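Local coordinates for HmuY protein (Prevotella intermedia, PDB 6R2H) that probably binds heme as a hemophore-like protein of the HmuY family, taking part in heme acquisition by the bacterium, at residues Gln31-Lys36 with Val128-Asn133; Glu84-Gly89 with Gly102-Asp107; Lys169-Leu174 with Ser184-Phe189. One frame throughout, in Å; residues are numbered along the deposited sequence.

Contact 1 of 3, residues Gln31-Lys36 with Val128-Asn133; sequences QAELGK and VKTMLN
Two groups hold the carboxylate of Glu33 while its flank rests on Val128. Its OE2 accepts the backbone N-H of Gly35, with N to OE2 at 2.8 Å; the donor comes from the anti side of the carboxylate, 17° out of its plane. OE1 is engaged by the indole N-H of Trp18. The group is thus held by both oxygens, which should limit its rotation and probably offsets part of its charge. The bend at chi2 (54°) turns the chain so that CG lies against both methyls of Val128, and CD and OE2 against CG1, with OE2 3.4 Å from CG1. Glutamate suits the place because its methylenes supply apolar surface and its end serves polar donors. In this all-beta fold the loop 33-36 carries the chain from strand 28-32 of the four-stranded sheet to strand 37-42 of the nine-stranded antiparallel sheet, and packs on Val128 of strand 124-132 as it crosses. Ile112 and Val114, on the adjacent strand 105-115, also touch the Glu33 side chain. Gly35, having no side chain, brings its CA to 3.8 Å from Val128 CG1. Val128 CG2 lies 3.4 Å from Lys36 O, whose polar need is served by a water: it donates to Lys36 O at 3.1 Å and accepts from Lys129 N at 3.2 Å, bridging the two backbones.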
ATOM      1  N   GLN A  31      11.553   4.355   2.813  1.00 33.49           N
ATOM      2  CA  GLN A  31      12.184   3.729   3.967  1.00 38.16           C
ATOM      3  C   GLN A  31      12.037   2.209   3.888  1.00 38.05           C
ATOM      4  O   GLN A  31      11.027   1.729   3.397  1.00 42.26           O
ATOM      5  CB  GLN A  31      11.563   4.303   5.243  1.00 37.97           C
ATOM      6  CG  GLN A  31      12.263   3.884   6.523  1.00 39.73           C
ATOM      7  CD  GLN A  31      11.610   4.524   7.723  1.00 43.01           C
ATOM      8  OE1 GLN A  31      10.624   4.025   8.263  1.00 46.85           O
ATOM      9  NE2 GLN A  31      12.152   5.651   8.158  1.00 44.82           N
ATOM     10  N   ALA A  32      13.033   1.458   4.377  1.00 35.27           N
ATOM     11  CA  ALA A  32      12.984  -0.003   4.386  1.00 33.61           C
ATOM     12  C   ALA A  32      11.943  -0.474   5.391  1.00 31.61           C
ATOM     13  O   ALA A  32      11.709   0.212   6.380  1.00 31.65           O
ATOM     14  CB  ALA A  32      14.336  -0.585   4.744  1.00 31.09           C
ATOM     15  N   GLU A  33      11.333  -1.634   5.123  1.00 30.67           N
ATOM     16  CA  GLU A  33      10.630  -2.377   6.156  1.00 33.01           C
ATOM     17  C   GLU A  33      11.587  -2.619   7.321  1.00 34.44           C
ATOM     18  O   GLU A  33      12.698  -3.121   7.122  1.00 34.40           O
ATOM     19  CB  GLU A  33      10.167  -3.740   5.634  1.00 34.94           C
ATOM     20  CG  GLU A  33       9.524  -4.607   6.713  1.00 36.82           C
ATOM     21  CD  GLU A  33       8.380  -3.927   7.454  1.00 38.94           C
ATOM     22  OE1 GLU A  33       7.451  -3.409   6.785  1.00 40.39           O
ATOM     23  OE2 GLU A  33       8.427  -3.889   8.697  1.00 38.64           O
ATOM     24  N   LEU A  34      11.136  -2.292   8.535  1.00 34.33           N
ATOM     25  CA  LEU A  34      12.034  -2.274   9.675  1.00 33.83           C
ATOM     26  C   LEU A  34      11.820  -3.499  10.546  1.00 34.33           C
ATOM     27  O   LEU A  34      12.670  -3.807  11.377  1.00 36.93           O
ATOM     28  CB  LEU A  34      11.837  -0.982  10.473  1.00 34.17           C
ATOM     29  CG  LEU A  34      12.349   0.284   9.780  1.00 35.54           C
ATOM     30  CD1 LEU A  34      12.158   1.509  10.661  1.00 34.29           C
ATOM     31  CD2 LEU A  34      13.806   0.137   9.358  1.00 33.62           C
ATOM     32  N   GLY A  35      10.693  -4.186  10.328  1.00 33.98           N
ATOM     33  CA  GLY A  35      10.241  -5.286  11.167  1.00 34.99           C
ATOM     34  C   GLY A  35      11.146  -6.510  11.055  1.00 37.13           C
ATOM     35  O   GLY A  35      11.900  -6.648  10.091  1.00 32.85           O
ATOM     36  N   LYS A  36      11.075  -7.365  12.085  1.00 38.52           N
ATOM     37  CA  LYS A  36      11.829  -8.603  12.096  1.00 40.45           C
ATOM     38  C   LYS A  36      11.362  -9.475  10.933  1.00 42.88           C
ATOM     39  O   LYS A  36      10.188  -9.449  10.546  1.00 42.98           O
ATOM     40  CB  LYS A  36      11.763  -9.292  13.462  1.00 44.34           C
ATOM     41  CG  LYS A  36      10.421  -9.885  13.872  1.00 49.72           C
ATOM     42  CD  LYS A  36      10.500 -10.698  15.152  1.00 56.38           C
ATOM     43  CE  LYS A  36       9.167 -10.851  15.862  1.00 60.99           C
ATOM     44  NZ  LYS A  36       9.262 -10.505  17.302  1.00 60.65           N
ATOM     45  N   VAL A 128       7.530 -10.387   6.636  1.00 38.63           N
ATOM     46  CA  VAL A 128       7.462  -9.568   7.842  1.00 38.35           C
ATOM     47  C   VAL A 128       5.995  -9.362   8.211  1.00 40.27           C
ATOM     48  O   VAL A 128       5.166  -9.065   7.346  1.00 38.73           O
ATOM     49  CB  VAL A 128       8.209  -8.228   7.667  1.00 36.96           C
ATOM     50  CG1 VAL A 128       8.041  -7.282   8.845  1.00 38.61           C
ATOM     51  CG2 VAL A 128       9.680  -8.447   7.388  1.00 36.16           C
ATOM     52  N   LYS A 129       5.694  -9.559   9.501  1.00 43.14           N
ATOM     53  CA  LYS A 129       4.356  -9.313  10.025  1.00 48.28           C
ATOM     54  C   LYS A 129       4.191  -7.817  10.289  1.00 46.62           C
ATOM     55  O   LYS A 129       4.908  -7.247  11.109  1.00 49.40           O
ATOM     56  CB  LYS A 129       4.051 -10.146  11.278  1.00 50.33           C
ATOM     57  CG  LYS A 129       2.579 -10.154  11.659  1.00 57.09           C
ATOM     58  CD  LYS A 129       2.246 -10.971  12.872  1.00 64.01           C
ATOM     59  CE  LYS A 129       0.903 -10.576  13.444  1.00 70.85           C
ATOM     60  NZ  LYS A 129       0.821 -10.839  14.903  1.00 69.85           N
ATOM     61  N   THR A 130       3.248  -7.196   9.570  1.00 41.17           N
ATOM     62  CA  THR A 130       3.002  -5.766   9.673  1.00 39.17           C
ATOM     63  C   THR A 130       1.493  -5.494   9.709  1.00 37.87           C
ATOM     64  O   THR A 130       0.727  -6.349  10.147  1.00 41.17           O
ATOM     65  CB  THR A 130       3.737  -5.021   8.556  1.00 35.83           C
ATOM     66  OG1 THR A 130       3.565  -3.626   8.837  1.00 33.49           O
ATOM     67  CG2 THR A 130       3.229  -5.399   7.178  1.00 32.17           C
ATOM     68  N   MET A 131       1.085  -4.295   9.267  1.00 34.74           N
ATOM     69  CA  MET A 131      -0.316  -3.909   9.177  1.00 34.70           C
ATOM     70  C   MET A 131      -0.600  -3.469   7.745  1.00 32.74           C
ATOM     71  O   MET A 131       0.163  -2.691   7.184  1.00 32.65           O
ATOM     72  CB  MET A 131      -0.608  -2.726  10.105  1.00 35.87           C
ATOM     73  CG  MET A 131      -0.520  -3.060  11.584  1.00 36.62           C
ATOM     74  SD  MET A 131      -1.909  -4.062  12.144  1.00 42.49           S
ATOM     75  CE  MET A 131      -3.140  -2.818  12.519  1.00 39.28           C
ATOM     76  N   LEU A 132      -1.687  -3.973   7.149  1.00 31.64           N
ATOM     77  CA  LEU A 132      -2.089  -3.507   5.828  1.00 30.29           C
ATOM     78  C   LEU A 132      -3.560  -3.136   5.873  1.00 30.37           C
ATOM     79  O   LEU A 132      -4.286  -3.630   6.729  1.00 30.23           O
ATOM     80  CB  LEU A 132      -1.893  -4.615   4.788  1.00 28.12           C
ATOM     81  CG  LEU A 132      -0.466  -4.987   4.400  1.00 26.54           C
ATOM     82  CD1 LEU A 132      -0.495  -5.892   3.177  1.00 24.74           C
ATOM     83  CD2 LEU A 132       0.400  -3.765   4.122  1.00 25.50           C
ATOM     84  N   ASN A 133      -3.981  -2.294   4.923  1.00 32.25           N
ATOM     85  CA  ASN A 133      -5.388  -1.973   4.751  1.00 31.94           C
ATOM     86  C   ASN A 133      -5.932  -2.757   3.563  1.00 32.85           C
ATOM     87  O   ASN A 133      -5.536  -2.508   2.420  1.00 31.96           O
ATOM     88  CB  ASN A 133      -5.636  -0.485   4.502  1.00 33.08           C
ATOM     89  CG  ASN A 133      -7.112  -0.159   4.532  1.00 34.33           C
ATOM     90  OD1 ASN A 133      -7.840  -0.422   3.571  1.00 35.07           O
ATOM     91  ND2 ASN A 133      -7.559   0.409   5.641  1.00 34.32           N
TER
HETATM   92  O   HOH W   1       7.529  -9.585  12.114  1.00 41.76           O

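Contact 2 of 3, residues Glu84-Gly89 with Gly102-Asp107; sequences EVLMTG and GNYVAD
Chi1 of -77° swings the Tyr104 ring beside its own backbone N and brings it against Leu86 CB, while chi1 of 169° sets Leu86 CG opposite its N and so lays CD2 along the ring; the two side chains cross at about a right angle. Leu86 CB stands over the middle of the phenol, 3.6 Å from the ring centroid and 8° off the normal, a CH-pi contact. The methyl CD2 extends the cover to Tyr104 CE1 at 3.8 Å, while CD1 turns to Asn103 O at 3.4 Å. Glu84 O lies at the ring edge, 3.6 Å from Tyr104 CD2. Alongside, Val85 and Val105 form an antiparallel hydrogen-bonded pair, with Val105 N to Val85 O at 2.6 Å and Val85 N to Val105 O at 2.9 Å. This joins strand 83-87 to the start of strand 105-115 in the large sheet. Gly102 adopts a backbone conformation open to glycine, and Leu86 CD2 lies close to it. Tyrosine fits this surface position because its ring gives an apolar face to leucine and its OH bonds to Pro100 O; the contact thus combines backbone polarity with dispersion, and involves no charge pairing.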
ATOM      1  N   GLU A  84      -9.302   4.773   7.851  1.00 34.06           N
ATOM      2  CA  GLU A  84     -10.318   3.819   7.455  1.00 34.38           C
ATOM      3  C   GLU A  84     -10.662   4.083   5.999  1.00 33.90           C
ATOM      4  O   GLU A  84     -10.737   5.242   5.598  1.00 33.65           O
ATOM      5  CB  GLU A  84     -11.565   4.018   8.312  1.00 39.45           C
ATOM      6  CG  GLU A  84     -11.378   3.641   9.766  1.00 41.80           C
ATOM      7  CD  GLU A  84     -12.606   3.889  10.620  1.00 44.16           C
ATOM      8  OE1 GLU A  84     -13.081   5.055  10.665  1.00 45.17           O
ATOM      9  OE2 GLU A  84     -13.092   2.907  11.225  1.00 50.08           O
ATOM     10  N   VAL A  85     -10.873   3.006   5.229  1.00 34.57           N
ATOM     11  CA  VAL A  85     -10.976   3.102   3.778  1.00 33.85           C
ATOM     12  C   VAL A  85     -12.296   2.480   3.319  1.00 38.02           C
ATOM     13  O   VAL A  85     -12.736   1.465   3.866  1.00 38.66           O
ATOM     14  CB  VAL A  85      -9.776   2.435   3.070  1.00 31.09           C
ATOM     15  CG1 VAL A  85      -9.894   2.470   1.552  1.00 26.68           C
ATOM     16  CG2 VAL A  85      -8.455   3.036   3.517  1.00 31.35           C
ATOM     17  N   LEU A  86     -12.912   3.117   2.313  1.00 36.55           N
ATOM     18  CA  LEU A  86     -14.061   2.571   1.620  1.00 37.17           C
ATOM     19  C   LEU A  86     -13.837   2.764   0.128  1.00 37.05           C
ATOM     20  O   LEU A  86     -13.661   3.893  -0.318  1.00 37.67           O
ATOM     21  CB  LEU A  86     -15.328   3.314   2.063  1.00 37.50           C
ATOM     22  CG  LEU A  86     -16.558   3.010   1.201  1.00 40.55           C
ATOM     23  CD1 LEU A  86     -17.127   1.626   1.512  1.00 39.08           C
ATOM     24  CD2 LEU A  86     -17.623   4.087   1.372  1.00 42.18           C
ATOM     25  N   MET A  87     -13.854   1.660  -0.624  1.00 35.32           N
ATOM     26  CA  MET A  87     -13.853   1.718  -2.073  1.00 35.81           C
ATOM     27  C   MET A  87     -15.268   2.072  -2.531  1.00 37.36           C
ATOM     28  O   MET A  87     -16.171   1.253  -2.421  1.00 38.81           O
ATOM     29  CB  MET A  87     -13.424   0.370  -2.656  1.00 34.84           C
ATOM     30  CG  MET A  87     -13.262   0.391  -4.161  1.00 38.30           C
ATOM     31  SD  MET A  87     -12.759  -1.194  -4.893  1.00 41.30           S
ATOM     32  CE  MET A  87     -14.079  -2.280  -4.350  1.00 45.67           C
ATOM     33  N   THR A  88     -15.477   3.310  -2.998  1.00 36.82           N
ATOM     34  CA  THR A  88     -16.817   3.756  -3.367  1.00 37.35           C
ATOM     35  C   THR A  88     -17.168   3.201  -4.745  1.00 39.39           C
ATOM     36  O   THR A  88     -16.330   2.550  -5.380  1.00 38.72           O
ATOM     37  CB  THR A  88     -16.940   5.287  -3.402  1.00 35.35           C
ATOM     38  OG1 THR A  88     -16.386   5.722  -4.643  1.00 35.25           O
ATOM     39  CG2 THR A  88     -16.256   5.982  -2.242  1.00 34.56           C
ATOM     40  N   GLY A  89     -18.395   3.500  -5.204  1.00 38.73           N
ATOM     41  CA  GLY A  89     -18.843   3.137  -6.542  1.00 36.95           C
ATOM     42  C   GLY A  89     -18.585   4.240  -7.573  1.00 40.55           C
ATOM     43  O   GLY A  89     -18.817   4.043  -8.766  1.00 39.73           O
ATOM     44  N   GLY A 102     -20.899   4.615   4.605  1.00 52.70           N
ATOM     45  CA  GLY A 102     -20.654   3.240   4.195  1.00 53.94           C
ATOM     46  C   GLY A 102     -19.757   2.500   5.184  1.00 52.20           C
ATOM     47  O   GLY A 102     -19.541   2.971   6.298  1.00 50.09           O
ATOM     48  N   ASN A 103     -19.248   1.339   4.763  1.00 53.12           N
ATOM     49  CA  ASN A 103     -18.470   0.500   5.658  1.00 59.46           C
ATOM     50  C   ASN A 103     -16.978   0.725   5.426  1.00 59.72           C
ATOM     51  O   ASN A 103     -16.387   0.180   4.491  1.00 67.35           O
ATOM     52  CB  ASN A 103     -18.941  -0.956   5.617  1.00 63.67           C
ATOM     53  CG  ASN A 103     -20.393  -1.057   6.037  1.00 65.50           C
ATOM     54  OD1 ASN A 103     -21.143  -1.878   5.515  1.00 66.58           O
ATOM     55  ND2 ASN A 103     -20.811  -0.200   6.960  1.00 63.88           N
ATOM     56  N   TYR A 104     -16.394   1.552   6.297  1.00 48.91           N
ATOM     57  CA  TYR A 104     -14.991   1.914   6.204  1.00 42.40           C
ATOM     58  C   TYR A 104     -14.143   0.826   6.869  1.00 40.07           C
ATOM     59  O   TYR A 104     -14.526   0.304   7.913  1.00 37.27           O
ATOM     60  CB  TYR A 104     -14.813   3.322   6.772  1.00 38.74           C
ATOM     61  CG  TYR A 104     -15.255   4.407   5.827  1.00 41.33           C
ATOM     62  CD1 TYR A 104     -16.600   4.680   5.623  1.00 42.12           C
ATOM     63  CD2 TYR A 104     -14.330   5.178   5.139  1.00 39.90           C
ATOM     64  CE1 TYR A 104     -17.016   5.672   4.746  1.00 41.86           C
ATOM     65  CE2 TYR A 104     -14.722   6.189   4.277  1.00 39.97           C
ATOM     66  CZ  TYR A 104     -16.071   6.431   4.078  1.00 41.45           C
ATOM     67  OH  TYR A 104     -16.459   7.407   3.217  1.00 40.65           O
ATOM     68  N   VAL A 105     -12.996   0.490   6.257  1.00 35.46           N
ATOM     69  CA  VAL A 105     -12.183  -0.629   6.719  1.00 34.28           C
ATOM     70  C   VAL A 105     -10.881  -0.130   7.341  1.00 35.43           C
ATOM     71  O   VAL A 105     -10.151   0.608   6.686  1.00 37.74           O
ATOM     72  CB  VAL A 105     -11.888  -1.624   5.580  1.00 33.01           C
ATOM     73  CG1 VAL A 105     -11.175  -2.856   6.126  1.00 30.91           C
ATOM     74  CG2 VAL A 105     -13.141  -2.004   4.800  1.00 29.48           C
ATOM     75  N   ALA A 106     -10.589  -0.560   8.582  1.00 34.49           N
ATOM     76  CA  ALA A 106      -9.347  -0.235   9.277  1.00 35.81           C
ATOM     77  C   ALA A 106      -8.220  -1.172   8.834  1.00 35.54           C
ATOM     78  O   ALA A 106      -8.482  -2.223   8.252  1.00 37.15           O
ATOM     79  CB  ALA A 106      -9.552  -0.317  10.776  1.00 32.53           C
ATOM     80  N   ASP A 107      -6.969  -0.782   9.117  1.00 35.35           N
ATOM     81  CA  ASP A 107      -5.814  -1.640   8.869  1.00 36.49           C
ATOM     82  C   ASP A 107      -5.864  -2.842   9.809  1.00 36.22           C
ATOM     83  O   ASP A 107      -6.323  -2.727  10.939  1.00 36.85           O
ATOM     84  CB  ASP A 107      -4.488  -0.884   9.017  1.00 34.34           C
ATOM     85  CG  ASP A 107      -4.259   0.207   7.984  1.00 35.35           C
ATOM     86  OD1 ASP A 107      -5.252   0.650   7.370  1.00 37.06           O
ATOM     87  OD2 ASP A 107      -3.088   0.636   7.834  1.00 34.98           O
TER

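Contact 3 of 3, residues Lys169-Leu174 with Ser184-Phe189; sequences KFKDNL and SFDYKF
Strands 169-172 and 184-189 run antiparallel at 151°, their axes approaching to 4.2 Å, as the two arms of a beta hairpin interrupted by a classic beta bulge. At its regular end Lys169 and Asp186 form a hydrogen-bonded pair: Lys169 N meets Asp186 O at 2.8 Å, and Asp186 N returns a bond to Lys169 O. At the bulge, Lys171 and Asp172 both face Ser184, whose O takes a firm bond from Lys171 N at 2.8 Å and a weak one from Asp172 N. Between them sits the non-hydrogen-bonded pair Phe170 and Phe185, whose side chains lie together on one face and point the same way. The rings are oblique, centroids 5.4 Å apart and planes at 63°, with Phe170 CE1 3.7 Å from Phe185 CD2. Phenylalanine suits both places because this face is buried: Phe170 also meets Trp139 and Phe156, and Phe185 meets Phe8. The face bearing Lys169, Asp172, Ser184 and Asp186 is polar. Asp172 OD2 bonds a glycerol, probably from the crystallisation liquor, and Asp186 OD1 has a weak bond to His7. Lys171, a bulge residue, bends at chi2 and chi3, and its chain runs beside the Asp186 carboxylate; the charges may attract, but NZ stays 4.7 Å from OD2, and the close touch is Lys171 CD to Asp186 OD2 at 3.3 Å.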
ATOM      1  N   LYS A 169      -8.178   8.429  -6.629  1.00 32.48           N
ATOM      2  CA  LYS A 169      -8.407   7.572  -7.779  1.00 33.95           C
ATOM      3  C   LYS A 169      -7.054   7.184  -8.370  1.00 34.19           C
ATOM      4  O   LYS A 169      -6.275   8.058  -8.743  1.00 35.57           O
ATOM      5  CB  LYS A 169      -9.306   8.298  -8.787  1.00 35.23           C
ATOM      6  CG  LYS A 169      -9.497   7.623 -10.140  1.00 35.42           C
ATOM      7  CD  LYS A 169     -10.282   8.495 -11.092  1.00 34.90           C
ATOM      8  CE  LYS A 169     -10.468   7.881 -12.464  1.00 35.29           C
ATOM      9  NZ  LYS A 169     -11.227   6.614 -12.362  1.00 36.81           N
ATOM     10  N   PHE A 170      -6.789   5.873  -8.437  1.00 33.48           N
ATOM     11  CA  PHE A 170      -5.513   5.344  -8.901  1.00 31.55           C
ATOM     12  C   PHE A 170      -5.429   5.395 -10.425  1.00 33.08           C
ATOM     13  O   PHE A 170      -6.415   5.166 -11.119  1.00 32.14           O
ATOM     14  CB  PHE A 170      -5.264   3.965  -8.288  1.00 28.49           C
ATOM     15  CG  PHE A 170      -5.005   4.025  -6.804  1.00 27.69           C
ATOM     16  CD1 PHE A 170      -3.718   4.214  -6.310  1.00 26.13           C
ATOM     17  CD2 PHE A 170      -6.055   3.943  -5.893  1.00 28.29           C
ATOM     18  CE1 PHE A 170      -3.479   4.287  -4.943  1.00 25.42           C
ATOM     19  CE2 PHE A 170      -5.822   4.022  -4.523  1.00 27.04           C
ATOM     20  CZ  PHE A 170      -4.533   4.201  -4.053  1.00 26.64           C
ATOM     21  N   LYS A 171      -4.234   5.708 -10.934  1.00 37.42           N
ATOM     22  CA  LYS A 171      -3.980   5.791 -12.368  1.00 40.35           C
ATOM     23  C   LYS A 171      -3.156   4.599 -12.871  1.00 38.25           C
ATOM     24  O   LYS A 171      -3.607   3.911 -13.770  1.00 38.24           O
ATOM     25  CB  LYS A 171      -3.341   7.128 -12.763  1.00 43.26           C
ATOM     26  CG  LYS A 171      -4.045   8.394 -12.284  1.00 52.51           C
ATOM     27  CD  LYS A 171      -5.181   8.875 -13.183  1.00 59.88           C
ATOM     28  CE  LYS A 171      -6.491   8.139 -12.961  1.00 66.72           C
ATOM     29  NZ  LYS A 171      -7.330   8.061 -14.186  1.00 71.49           N
ATOM     30  N   ASP A 172      -1.962   4.347 -12.315  1.00 39.19           N
ATOM     31  CA  ASP A 172      -1.041   3.378 -12.910  1.00 40.14           C
ATOM     32  C   ASP A 172      -0.326   2.571 -11.826  1.00 39.09           C
ATOM     33  O   ASP A 172      -0.069   3.107 -10.743  1.00 36.77           O
ATOM     34  CB  ASP A 172       0.059   4.044 -13.749  1.00 48.30           C
ATOM     35  CG  ASP A 172      -0.409   5.059 -14.773  1.00 59.87           C
ATOM     36  OD1 ASP A 172      -0.849   4.628 -15.857  1.00 63.58           O
ATOM     37  OD2 ASP A 172      -0.290   6.272 -14.483  1.00 67.43           O
ATOM     38  N   ASN A 173       0.027   1.305 -12.143  1.00 34.87           N
ATOM     39  CA  ASN A 173       0.828   0.473 -11.252  1.00 32.86           C
ATOM     40  C   ASN A 173       2.141   0.069 -11.924  1.00 34.41           C
ATOM     41  O   ASN A 173       2.938  -0.678 -11.347  1.00 32.47           O
ATOM     42  CB  ASN A 173       0.064  -0.742 -10.720  1.00 32.44           C
ATOM     43  CG  ASN A 173      -0.300  -1.748 -11.800  1.00 37.30           C
ATOM     44  OD1 ASN A 173      -0.630  -1.369 -12.923  1.00 36.59           O
ATOM     45  ND2 ASN A 173      -0.221  -3.037 -11.487  1.00 36.55           N
ATOM     46  N   LEU A 174       2.350   0.571 -13.148  1.00 35.35           N
ATOM     47  CA  LEU A 174       3.539   0.296 -13.941  1.00 35.65           C
ATOM     48  C   LEU A 174       4.016   1.597 -14.585  1.00 38.31           C
ATOM     49  O   LEU A 174       3.250   2.568 -14.695  1.00 42.08           O
ATOM     50  CB  LEU A 174       3.190  -0.734 -15.022  1.00 33.16           C
ATOM     51  CG  LEU A 174       2.885  -2.137 -14.503  1.00 33.31           C
ATOM     52  CD1 LEU A 174       2.006  -2.915 -15.467  1.00 34.52           C
ATOM     53  CD2 LEU A 174       4.167  -2.888 -14.207  1.00 31.21           C
ATOM     54  N   SER A 184       0.720   5.590  -8.955  1.00 35.60           N
ATOM     55  CA  SER A 184       0.278   6.862  -9.504  1.00 35.47           C
ATOM     56  C   SER A 184      -1.210   7.047  -9.208  1.00 37.42           C
ATOM     57  O   SER A 184      -1.974   6.106  -9.401  1.00 41.17           O
ATOM     58  CB  SER A 184       0.518   6.876 -10.971  1.00 36.77           C
ATOM     59  OG  SER A 184       0.346   8.180 -11.480  1.00 42.38           O
ATOM     60  N   PHE A 185      -1.617   8.232  -8.721  1.00 35.14           N
ATOM     61  CA  PHE A 185      -3.026   8.517  -8.482  1.00 34.25           C
ATOM     62  C   PHE A 185      -3.304  10.016  -8.473  1.00 33.65           C
ATOM     63  O   PHE A 185      -2.396  10.829  -8.319  1.00 34.88           O
ATOM     64  CB  PHE A 185      -3.509   7.921  -7.156  1.00 36.01           C
ATOM     65  CG  PHE A 185      -2.710   8.303  -5.931  1.00 35.21           C
ATOM     66  CD1 PHE A 185      -3.005   9.463  -5.218  1.00 34.61           C
ATOM     67  CD2 PHE A 185      -1.677   7.493  -5.478  1.00 32.28           C
ATOM     68  CE1 PHE A 185      -2.290   9.811  -4.080  1.00 33.88           C
ATOM     69  CE2 PHE A 185      -0.962   7.839  -4.342  1.00 33.10           C
ATOM     70  CZ  PHE A 185      -1.272   8.993  -3.642  1.00 34.10           C
ATOM     71  N   ASP A 186      -4.584  10.359  -8.636  1.00 33.00           N
ATOM     72  CA  ASP A 186      -5.081  11.705  -8.400  1.00 32.18           C
ATOM     73  C   ASP A 186      -5.910  11.677  -7.130  1.00 31.37           C
ATOM     74  O   ASP A 186      -6.449  10.624  -6.777  1.00 30.22           O
ATOM     75  CB  ASP A 186      -5.960  12.202  -9.547  1.00 34.57           C
ATOM     76  CG  ASP A 186      -5.257  12.188 -10.891  1.00 36.94           C
ATOM     77  OD1 ASP A 186      -4.047  12.485 -10.920  1.00 38.79           O
ATOM     78  OD2 ASP A 186      -5.918  11.857 -11.890  1.00 41.19           O
ATOM     79  N   TYR A 187      -6.008  12.837  -6.466  1.00 29.61           N
ATOM     80  CA  TYR A 187      -6.676  12.875  -5.179  1.00 31.22           C
ATOM     81  C   TYR A 187      -7.117  14.281  -4.783  1.00 32.31           C
ATOM     82  O   TYR A 187      -6.570  15.280  -5.239  1.00 32.16           O
ATOM     83  CB  TYR A 187      -5.751  12.342  -4.088  1.00 30.33           C
ATOM     84  CG  TYR A 187      -4.527  13.169  -3.783  1.00 31.28           C
ATOM     85  CD1 TYR A 187      -3.392  13.064  -4.570  1.00 30.69           C
ATOM     86  CD2 TYR A 187      -4.479  14.010  -2.674  1.00 31.49           C
ATOM     87  CE1 TYR A 187      -2.247  13.781  -4.273  1.00 30.93           C
ATOM     88  CE2 TYR A 187      -3.339  14.736  -2.364  1.00 31.70           C
ATOM     89  CZ  TYR A 187      -2.218  14.618  -3.170  1.00 32.05           C
ATOM     90  OH  TYR A 187      -1.078  15.323  -2.896  1.00 32.61           O
ATOM     91  N   LYS A 188      -8.098  14.323  -3.886  1.00 34.14           N
ATOM     92  CA  LYS A 188      -8.496  15.559  -3.256  1.00 36.79           C
ATOM     93  C   LYS A 188      -8.256  15.376  -1.769  1.00 38.06           C
ATOM     94  O   LYS A 188      -8.612  14.342  -1.211  1.00 40.14           O
ATOM     95  CB  LYS A 188      -9.977  15.851  -3.512  1.00 39.18           C
ATOM     96  CG  LYS A 188     -10.364  16.084  -4.967  1.00 42.94           C
ATOM     97  CD  LYS A 188     -11.825  16.494  -5.115  1.00 41.98           C
ATOM     98  CE  LYS A 188     -12.275  16.622  -6.553  1.00 41.50           C
ATOM     99  NZ  LYS A 188     -13.727  16.886  -6.653  1.00 37.64           N
ATOM    100  N   PHE A 189      -7.652  16.395  -1.150  1.00 39.51           N
ATOM    101  CA  PHE A 189      -7.404  16.382   0.279  1.00 37.47           C
ATOM    102  C   PHE A 189      -8.435  17.262   0.984  1.00 38.36           C
ATOM    103  O   PHE A 189      -8.730  18.362   0.523  1.00 45.63           O
ATOM    104  CB  PHE A 189      -5.961  16.786   0.575  1.00 33.67           C
ATOM    105  CG  PHE A 189      -5.565  16.596   2.017  1.00 32.48           C
ATOM    106  CD1 PHE A 189      -5.373  15.324   2.526  1.00 29.86           C
ATOM    107  CD2 PHE A 189      -5.402  17.684   2.864  1.00 31.40           C
ATOM    108  CE1 PHE A 189      -5.016  15.149   3.854  1.00 30.90           C
ATOM    109  CE2 PHE A 189      -5.069  17.504   4.195  1.00 31.33           C
ATOM    110  CZ  PHE A 189      -4.845  16.238   4.679  1.00 31.56           C
TER

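In the fold
All three contacts reach the nine-stranded antiparallel sheet, but differently. Contacts 2 and 3 pair strands within it, whereas contact 1 packs the loop that leaves strand 28-32 against strand 124-132, so its bridging is by side chain and water in place of strand pairing. Contact 2 lies at the surface; contacts 1 and 3 are partly buried and sit on opposite sides of the chain's centre, their centres about 23 Å apart. Contact 3 buries paired phenylalanines, whereas contact 2 sets one partly exposed tyrosine against a leucine. Contacts 1 and 2 touch: Asn133 ND2 probably hydrogen-bonds Val105 O and Asp107 OD1, linking neighbouring strands 124-132 and 105-115.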